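Local coordinates for protein gamma-glutamyl-gamma-aminobutyraldehyde dehydrogenase (Burkholderia cenocepacia, PDB 4LIH) that probably oxidises aldehydes such as gamma-glutamyl-gamma-aminobutyraldehyde to the corresponding acids with NAD(P)+ as electron acceptor, as a member of the aldehyde dehydrogenase family, at residues A[65-70]-A[239-244]; A[364-369]-A[399-404]. All blocks are in the same frame, centred on the assembly; numbering follows the deposited sequence. Where two conformers were deposited one is given.

How the interactions relate
Both contacts set a helix against a turn or one-turn helix of the same chain, and both are only partly buried, without a residue of another subunit touching them. They share no element: interaction 1 joins helix 64-80 to the end of helix 232-240, beside the sheet that carries strand 246-250, whereas interaction 2 joins helix 354-370 to helix 401-404, beside the sheet that carries strands 388-395 and 411-417. Their centres lie 42 Å apart. Chemistry separates them further. Interaction 1 is polar, one amide-imidazole hydrogen bond with a water alongside; interaction 2 is apolar, a buried isoleucine against glycine backbone plus a lysine chain at the exposed border.

Interaction 1: residues A[65-70]-A[239-244]; sequences ADVNAA and ALHRDV
Asn68 presents its amide oxygen to the edge of the His241 imidazole, with the amide and ring planes 84° apart, nearly perpendicular. NE2 of His241 donates to OD1 of Asn68 over 2.9 Å. The acceptor lies close to the ring plane, but the donor sits above the carbonyl plane, 36° out of it, and the N-H...O angle of 130° shows a bent bond.

CG of His241 stands anti to the backbone N, which carries the ring from the chain to the 64-80 helix. On its other nitrogen the ring is gripped from within its own turn: Asp243 N donates to His241 ND1 at 3.0 Å, almost exactly in the ring plane. His241 is the first residue past helix 232-240 and opens a type I turn ending at Val244. The turn leads into strand 246-250 of what is probably the Rossmann-type cofactor-binding domain of this family; the contact ties helix 64-80 to the end of helix 232-240. Val67 adds a loose apolar touch, its CG1 coming obliquely to CD2 of His241 at 4.4 Å, while Pro234 and Leu238 of helix 232-240 also pack on this valine.

A water donates to Asn68 O at 2.8 Å and weakly accepts from His241 NE2 at 3.2 Å. Accepting at ND1 and donating at NE2, the imidazole is consistent with a neutral ring protonated on NE2, its rotation fixed by partners on both nitrogens.

Interaction 2: residues A[364-369]-A[399-404]; sequences IEAGRG and DAKIAR
Ile402 and Gly367 make the apolar centre of this contact, where the backbones come within 6.1 Å of each other, CA to CA. The CG2 methyl of Ile402 lies 4.0 Å from the backbone N of Gly367 and 4.1 Å from its CA. The other branch reaches the same glycine, CD1 of Ile402 standing 4.2 Å from Gly367 CA. Two methyls therefore rest on bare helix backbone. The chi1 of 57° places CG1 of Ile402 between its backbone N and carbonyl carbon, leaving CG2 beside the N. Tyr363, Phe394 and Ile407 also touch this isoleucine and extend its apolar surroundings.

The second van der Waals element is a lysine chain at the exposed border. Lys401 has CG anti to its backbone N and stays extended through NZ, and its CD meets the CB of Ala366 at 4.1 Å. It is thus the aliphatic middle of the lysine, rather than its ammonium end, that makes this contact.

In the fold, helix 354-370 leads through the antiparallel strands 372-375 and 388-395 to the short helix 401-404, which lies in the connection between the parallel strands 388-395 and 411-417. The contact packs the two helices against each other beside the sheet of strands 280-283, 314-318, 388-395 and 411-417, which in this family belongs to the catalytic domain.

Polar links lie next to the apolar patch. Ala400 occupies the N-cap position of helix 401-404, and the amides of the next two residues, Lys401 and Ile402, donate to the carboxylate of Glu370, OE1 and OE2 respectively. At the other end of Ile402, its carbonyl oxygen accepts from NZ of Lys278.

Interaction 1: residues A[65-70]-A[239-244]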
# COMPACT_ATOMS: atom_id res chain seq x y z
N ALA A 65 -35.65 -17.97 -19.52
CA ALA A 65 -35.99 -16.74 -20.24
C ALA A 65 -35.63 -15.56 -19.37
O ALA A 65 -35.05 -14.58 -19.85
CB ALA A 65 -37.47 -16.69 -20.62
N ASP A 66 -35.97 -15.66 -18.09
CA ASP A 66 -35.77 -14.55 -17.15
C ASP A 66 -34.31 -14.31 -16.79
O ASP A 66 -33.88 -13.17 -16.70
CB ASP A 66 -36.58 -14.77 -15.87
CG ASP A 66 -38.01 -15.20 -16.15
OD1 ASP A 66 -38.78 -14.36 -16.55
OD2 ASP A 66 -38.36 -16.39 -16.01
N VAL A 67 -33.55 -15.39 -16.55
CA VAL A 67 -32.10 -15.27 -16.33
C VAL A 67 -31.50 -14.60 -17.57
O VAL A 67 -30.73 -13.64 -17.44
CB VAL A 67 -31.42 -16.63 -16.12
CG1 VAL A 67 -29.90 -16.51 -16.24
CG2 VAL A 67 -31.79 -17.18 -14.74
N ASN A 68 -31.90 -15.04 -18.77
CA ASN A 68 -31.33 -14.45 -19.97
C ASN A 68 -31.67 -12.97 -20.12
O ASN A 68 -30.81 -12.19 -20.51
CB ASN A 68 -31.76 -15.19 -21.24
CG ASN A 68 -30.98 -16.46 -21.47
OD1 ASN A 68 -29.92 -16.74 -20.86
ND2 ASN A 68 -31.51 -17.26 -22.38
N ALA A 69 -32.91 -12.57 -19.78
CA ALA A 69 -33.27 -11.16 -19.81
C ALA A 69 -32.41 -10.30 -18.84
O ALA A 69 -31.94 -9.20 -19.21
CB ALA A 69 -34.75 -10.98 -19.50
N ALA A 70 -32.18 -10.85 -17.63
CA ALA A 70 -31.39 -10.18 -16.58
C ALA A 70 -29.95 -10.03 -17.02
O ALA A 70 -29.39 -8.96 -16.95
CB ALA A 70 -31.47 -10.95 -15.28
N ALA A 239 -24.21 -19.91 -13.62
CA ALA A 239 -22.89 -20.48 -13.63
C ALA A 239 -22.47 -20.92 -15.02
O ALA A 239 -21.29 -20.83 -15.39
CB ALA A 239 -22.76 -21.59 -12.59
N LEU A 240 -23.44 -21.30 -15.85
CA LEU A 240 -23.18 -21.73 -17.24
C LEU A 240 -23.16 -20.60 -18.26
O LEU A 240 -22.69 -20.79 -19.39
CB LEU A 240 -24.24 -22.75 -17.70
CG LEU A 240 -24.15 -24.10 -17.01
CD1 LEU A 240 -25.47 -24.88 -17.10
CD2 LEU A 240 -23.00 -24.89 -17.65
N HIS A 241 -23.65 -19.41 -17.89
CA HIS A 241 -23.93 -18.40 -18.87
C HIS A 241 -22.70 -17.87 -19.58
O HIS A 241 -21.70 -17.50 -18.97
CB HIS A 241 -24.74 -17.23 -18.28
CG HIS A 241 -25.61 -16.55 -19.29
ND1 HIS A 241 -25.10 -15.78 -20.29
CD2 HIS A 241 -26.96 -16.58 -19.49
CE1 HIS A 241 -26.08 -15.33 -21.06
NE2 HIS A 241 -27.22 -15.79 -20.59
N ARG A 242 -22.81 -17.80 -20.90
CA ARG A 242 -21.71 -17.35 -21.75
C ARG A 242 -21.39 -15.84 -21.63
O ARG A 242 -20.32 -15.39 -22.03
CB ARG A 242 -22.00 -17.72 -23.22
N ASP A 243 -22.29 -15.12 -20.99
CA ASP A 243 -22.20 -13.69 -20.91
C ASP A 243 -22.07 -13.11 -19.50
O ASP A 243 -22.19 -11.89 -19.30
CB ASP A 243 -23.42 -13.10 -21.53
CG ASP A 243 -23.12 -11.83 -22.16
OD1 ASP A 243 -21.91 -11.63 -22.40
OD2 ASP A 243 -24.06 -11.07 -22.41
N VAL A 244 -21.86 -14.00 -18.56
CA VAL A 244 -21.55 -13.66 -17.17
C VAL A 244 -20.01 -13.83 -17.06
O VAL A 244 -19.45 -14.80 -17.52
CB VAL A 244 -22.28 -14.62 -16.21
CG1 VAL A 244 -21.75 -14.53 -14.79
CG2 VAL A 244 -23.79 -14.34 -16.25
O HOH W 1 -28.76 -13.40 -22.06

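Interaction 2: residues A[364-369]-A[399-404]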
# COMPACT_ATOMS: atom_id res chain seq x y z
N ILE A 364 -28.67 -34.79 15.99
CA ILE A 364 -28.91 -34.91 17.43
C ILE A 364 -29.06 -36.40 17.82
O ILE A 364 -28.52 -36.87 18.84
CB ILE A 364 -30.13 -34.03 17.84
CG1 ILE A 364 -29.75 -32.56 17.69
CG2 ILE A 364 -30.62 -34.33 19.25
CD1 ILE A 364 -30.84 -31.54 17.93
N GLU A 365 -29.73 -37.15 16.96
CA GLU A 365 -29.86 -38.62 17.17
C GLU A 365 -28.48 -39.31 17.14
O GLU A 365 -28.14 -40.08 18.06
CB GLU A 365 -30.86 -39.22 16.15
CG GLU A 365 -30.85 -40.76 15.98
CD GLU A 365 -31.74 -41.23 14.81
OE1 GLU A 365 -32.70 -40.52 14.44
OE2 GLU A 365 -31.46 -42.30 14.22
N ALA A 366 -27.66 -39.01 16.13
CA ALA A 366 -26.30 -39.54 16.10
C ALA A 366 -25.57 -39.13 17.36
O ALA A 366 -24.85 -39.92 17.89
CB ALA A 366 -25.49 -39.14 14.89
N GLY A 367 -25.74 -37.89 17.80
CA GLY A 367 -25.03 -37.38 18.98
C GLY A 367 -25.38 -38.16 20.25
O GLY A 367 -24.50 -38.45 21.09
N ARG A 368 -26.66 -38.49 20.39
CA ARG A 368 -27.14 -39.24 21.56
C ARG A 368 -26.44 -40.57 21.67
O ARG A 368 -26.19 -41.05 22.77
CB ARG A 368 -28.64 -39.49 21.51
CG ARG A 368 -29.50 -38.29 21.80
CD ARG A 368 -30.95 -38.72 21.76
NE ARG A 368 -31.80 -37.56 21.64
CZ ARG A 368 -32.25 -36.84 22.65
NH1 ARG A 368 -31.98 -37.19 23.90
NH2 ARG A 368 -33.00 -35.77 22.40
N GLY A 369 -26.14 -41.18 20.54
CA GLY A 369 -25.45 -42.47 20.53
C GLY A 369 -23.94 -42.40 20.81
O GLY A 369 -23.37 -43.32 21.42
N ASP A 399 -13.38 -37.32 16.86
CA ASP A 399 -13.71 -38.07 15.63
C ASP A 399 -15.19 -38.46 15.52
O ASP A 399 -15.56 -39.13 14.58
CB ASP A 399 -12.83 -39.33 15.49
CG ASP A 399 -12.80 -40.19 16.75
OD1 ASP A 399 -13.69 -40.03 17.63
OD2 ASP A 399 -11.89 -41.05 16.88
N ALA A 400 -16.04 -37.98 16.44
CA ALA A 400 -17.48 -38.27 16.42
C ALA A 400 -18.08 -37.67 15.17
O ALA A 400 -17.58 -36.67 14.65
CB ALA A 400 -18.18 -37.69 17.65
N LYS A 401 -19.14 -38.28 14.67
CA LYS A 401 -19.85 -37.75 13.51
C LYS A 401 -20.22 -36.28 13.68
O LYS A 401 -19.95 -35.47 12.78
CB LYS A 401 -21.11 -38.57 13.19
CG LYS A 401 -21.74 -38.23 11.85
CD LYS A 401 -22.97 -39.07 11.61
CE LYS A 401 -23.49 -38.90 10.20
NZ LYS A 401 -24.60 -39.84 9.91
N ILE A 402 -20.85 -35.93 14.82
CA ILE A 402 -21.31 -34.53 15.00
C ILE A 402 -20.12 -33.56 15.18
O ILE A 402 -20.29 -32.35 15.05
CB ILE A 402 -22.28 -34.33 16.17
CG1 ILE A 402 -21.68 -34.80 17.52
CG2 ILE A 402 -23.59 -35.07 15.90
CD1 ILE A 402 -22.39 -34.19 18.70
N ALA A 403 -18.95 -34.09 15.50
CA ALA A 403 -17.75 -33.26 15.59
C ALA A 403 -17.13 -33.05 14.21
O ALA A 403 -16.43 -32.07 13.97
CB ALA A 403 -16.73 -33.88 16.53
N ARG A 404 -17.38 -33.96 13.29
CA ARG A 404 -16.73 -33.86 11.97
C ARG A 404 -17.55 -33.12 10.93
O ARG A 404 -17.01 -32.34 10.11
CB ARG A 404 -16.37 -35.26 11.51